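Local coordinates for lipoprotein (Colwellia psychrerythraea, PDB 3O0Y), which is a putative lipoprotein of unknown function whose DUF885 family belongs to a clan of metallopeptidase-like proteins, at residues 114-124 and 286-295. Numbering follows the deposited sequence.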
# COMPACT_ATOMS: atom_id res chain seq x y z
N ARG A 114 7.59 16.98 -3.41
CA ARG A 114 8.00 17.12 -1.99
C ARG A 114 7.77 15.81 -1.18
O ARG A 114 8.58 15.44 -0.36
CB ARG A 114 7.25 18.25 -1.31
CG ARG A 114 7.27 18.31 0.22
CD ARG A 114 8.65 18.44 0.88
NE ARG A 114 8.49 18.41 2.34
CZ ARG A 114 8.25 17.32 3.05
NH1 ARG A 114 8.20 16.10 2.45
NH2 ARG A 114 8.04 17.45 4.35
N TYR A 115 6.71 15.09 -1.50
CA TYR A 115 6.43 13.82 -0.84
C TYR A 115 7.57 12.85 -1.14
O TYR A 115 8.10 12.22 -0.23
CB TYR A 115 5.14 13.25 -1.40
CG TYR A 115 4.76 11.88 -0.93
CD1 TYR A 115 4.25 11.68 0.34
CD2 TYR A 115 4.81 10.77 -1.79
CE1 TYR A 115 3.77 10.46 0.74
CE2 TYR A 115 4.31 9.54 -1.39
CZ TYR A 115 3.81 9.39 -0.12
OH TYR A 115 3.30 8.21 0.28
N PHE A 116 8.04 12.78 -2.37
CA PHE A 116 9.17 11.89 -2.71
C PHE A 116 10.55 12.44 -2.33
O PHE A 116 11.44 11.66 -2.24
CB PHE A 116 9.16 11.55 -4.14
CG PHE A 116 7.98 10.70 -4.55
CD1 PHE A 116 7.77 9.44 -3.93
CD2 PHE A 116 7.07 11.15 -5.48
CE1 PHE A 116 6.62 8.68 -4.25
CE2 PHE A 116 5.99 10.42 -5.85
CZ PHE A 116 5.75 9.16 -5.23
N ALA A 117 10.68 13.74 -2.09
CA ALA A 117 11.91 14.28 -1.51
C ALA A 117 12.03 13.94 -0.05
O ALA A 117 13.15 13.95 0.48
CB ALA A 117 11.99 15.87 -1.69
N GLY A 118 10.91 13.78 0.66
CA GLY A 118 10.94 13.54 2.09
C GLY A 118 11.16 14.84 2.86
O GLY A 118 11.53 15.86 2.30
N GLU A 119 10.96 14.75 4.15
CA GLU A 119 11.14 15.88 5.05
C GLU A 119 12.59 16.36 4.91
O GLU A 119 13.53 15.58 5.08
CB GLU A 119 10.85 15.42 6.45
CG GLU A 119 10.19 16.42 7.37
CD GLU A 119 11.13 17.44 8.01
OE1 GLU A 119 12.26 17.61 7.56
OE2 GLU A 119 10.74 18.08 9.02
N PRO A 120 12.77 17.63 4.54
CA PRO A 120 14.09 18.04 4.08
C PRO A 120 15.13 18.11 5.16
O PRO A 120 16.33 18.22 4.83
CB PRO A 120 13.85 19.45 3.52
CG PRO A 120 12.38 19.46 3.15
CD PRO A 120 11.75 18.64 4.23
N ASN A 121 14.72 18.03 6.43
CA ASN A 121 15.71 17.96 7.52
C ASN A 121 16.04 16.56 8.00
O ASN A 121 16.93 16.40 8.83
CB ASN A 121 15.27 18.86 8.67
CG ASN A 121 15.18 20.33 8.27
OD1 ASN A 121 15.87 20.80 7.35
ND2 ASN A 121 14.37 21.06 9.01
N PHE A 122 15.43 15.54 7.39
CA PHE A 122 15.79 14.16 7.66
C PHE A 122 16.46 13.51 6.43
O PHE A 122 15.79 13.31 5.38
CB PHE A 122 14.54 13.36 8.01
CG PHE A 122 13.91 13.75 9.34
CD1 PHE A 122 14.13 13.00 10.47
CD2 PHE A 122 13.17 14.95 9.45
CE1 PHE A 122 13.58 13.40 11.71
CE2 PHE A 122 12.65 15.35 10.67
CZ PHE A 122 12.82 14.55 11.80
N ASN A 123 17.71 13.09 6.57
CA ASN A 123 18.37 12.33 5.53
C ASN A 123 18.34 10.83 5.73
O ASN A 123 18.83 10.08 4.87
CB ASN A 123 19.78 12.82 5.32
CG ASN A 123 20.69 12.46 6.44
OD1 ASN A 123 20.25 12.12 7.50
ND2 ASN A 123 22.01 12.59 6.21
N ILE A 124 17.71 10.40 6.83
CA ILE A 124 17.57 9.00 7.18
C ILE A 124 16.57 8.23 6.33
O ILE A 124 15.85 8.81 5.49
CB ILE A 124 17.25 8.84 8.70
CG1 ILE A 124 15.99 9.63 9.18
CG2 ILE A 124 18.44 9.35 9.55
CD1 ILE A 124 14.66 9.45 8.41
N VAL A 286 9.06 15.24 15.64
CA VAL A 286 8.98 16.03 14.45
C VAL A 286 8.80 15.15 13.22
O VAL A 286 8.04 15.49 12.32
CB VAL A 286 10.27 16.93 14.36
CG1 VAL A 286 10.34 17.59 13.00
CG2 VAL A 286 10.23 17.93 15.54
N TYR A 287 9.50 14.04 13.16
CA TYR A 287 9.26 13.07 12.11
C TYR A 287 7.79 12.62 12.01
O TYR A 287 7.21 12.60 10.91
CB TYR A 287 10.14 11.86 12.32
CG TYR A 287 9.95 10.79 11.27
CD1 TYR A 287 10.72 10.75 10.14
CD2 TYR A 287 8.90 9.92 11.35
CE1 TYR A 287 10.51 9.77 9.16
CE2 TYR A 287 8.63 9.01 10.38
CZ TYR A 287 9.43 8.93 9.27
OH TYR A 287 9.17 7.97 8.29
N TYR A 288 7.23 12.31 13.18
CA TYR A 288 5.86 11.81 13.23
C TYR A 288 4.89 12.87 12.78
O TYR A 288 3.94 12.56 12.02
CB TYR A 288 5.52 11.29 14.64
CG TYR A 288 4.18 10.57 14.68
CD1 TYR A 288 3.94 9.47 13.85
CD2 TYR A 288 3.17 10.96 15.57
CE1 TYR A 288 2.71 8.81 13.88
CE2 TYR A 288 1.98 10.27 15.64
CZ TYR A 288 1.75 9.24 14.79
OH TYR A 288 0.53 8.57 14.86
N GLN A 289 5.11 14.13 13.16
CA GLN A 289 4.21 15.20 12.69
C GLN A 289 4.23 15.32 11.13
O GLN A 289 3.19 15.49 10.46
CB GLN A 289 4.46 16.55 13.39
CG GLN A 289 3.30 17.56 13.18
CD GLN A 289 1.96 17.11 13.85
OE1 GLN A 289 0.82 17.02 13.22
NE2 GLN A 289 2.08 16.81 15.13
N ASP A 290 5.39 15.15 10.56
CA ASP A 290 5.52 15.04 9.10
C ASP A 290 4.82 13.83 8.50
O ASP A 290 4.14 13.96 7.49
CB ASP A 290 7.01 15.06 8.67
CG ASP A 290 7.16 14.98 7.14
OD1 ASP A 290 6.79 15.97 6.42
OD2 ASP A 290 7.50 13.86 6.67
N ALA A 291 4.92 12.69 9.18
CA ALA A 291 4.21 11.50 8.74
C ALA A 291 2.71 11.71 8.77
O ALA A 291 2.00 11.27 7.83
CB ALA A 291 4.61 10.29 9.52
N ILE A 292 2.21 12.39 9.77
CA ILE A 292 0.79 12.70 9.82
C ILE A 292 0.37 13.56 8.65
O ILE A 292 -0.69 13.32 8.05
CB ILE A 292 0.44 13.41 11.20
CG1 ILE A 292 0.61 12.45 12.33
CG2 ILE A 292 -1.01 14.01 11.23
CD1 ILE A 292 0.43 13.10 13.74
N LYS A 293 1.20 14.56 8.32
CA LYS A 293 0.91 15.38 7.12
C LYS A 293 0.95 14.54 5.81
O LYS A 293 0.01 14.60 4.97
CB LYS A 293 1.88 16.54 7.04
CG LYS A 293 1.51 17.36 5.78
CD LYS A 293 1.87 18.81 5.70
CE LYS A 293 1.05 19.45 4.51
NZ LYS A 293 -0.49 19.43 4.61
N GLN A 294 1.99 13.72 5.62
CA GLN A 294 2.18 13.04 4.35
C GLN A 294 1.29 11.81 4.19
O GLN A 294 0.88 11.50 3.06
CB GLN A 294 3.64 12.58 4.19
CG GLN A 294 4.72 13.66 4.19
CD GLN A 294 4.48 14.83 3.32
OE1 GLN A 294 4.01 14.72 2.16
NE2 GLN A 294 4.78 16.01 3.89
N LEU A 295 1.09 11.07 5.27
CA LEU A 295 0.35 9.81 5.21
C LEU A 295 -1.07 9.89 5.79
O LEU A 295 -1.96 9.09 5.44
CB LEU A 295 1.21 8.72 5.88
CG LEU A 295 2.57 8.42 5.21
CD1 LEU A 295 3.36 7.43 6.10
CD2 LEU A 295 2.33 7.85 3.76
O HOH W 1 8.22 13.69 4.06
O HOH W 2 0.65 9.46 0.93
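R114 meets D290 in a salt bridge that ties the C-terminal end of helix 100-117 to helix 284-296 in this mainly helical DUF885 protein. R114 NH2 donates to D290 OD1 at 2.8 Å, with the acceptor near the guanidinium plane. The arginine chain bends at chi2 (60°) to bring its end across. Q294 NE2, one helical turn on from D290, grips the same OD1 at 3.2 Å from the opposite face of the carboxylate. Water 1 accepts from R114 NH1 and donates to D290 OD2. Losing this carboxylate to an alanine here would probably leave the R114 guanidinium without its charged mate and the Q294 amide freer to turn. E119 lays its CG 3.4 Å from D290 CG, and the two carboxylate planes stand 83° apart. E119 OE2 lies beside V286 CG1, and OE1 accepts from N121 N inside the type I turn 119-122. That turn carries F122 to the helix. The edge of the Y287 ring points at the face of F122 in a T-shaped pair, planes at 75°. V286 CG1 sits at the F122 edge, 4.0 Å from CE2. I124 CD1 touches Y287 CE1, and W193 packs on both residues. Y115 and Q294 slide past each other in opposite directions, with Q294 OE1 at the ring edge, 3.6 Å from Y115 CD1. L295 CD2 lies 3.6 Å from Y115 OH, which hydrogen-bonds W130 O. G118, the first residue past helix 100-117, has positive phi. Its O lies 3.3 Å above the plane of the R114 guanidinium, toward the rim, with Q294 NE2 over the other face.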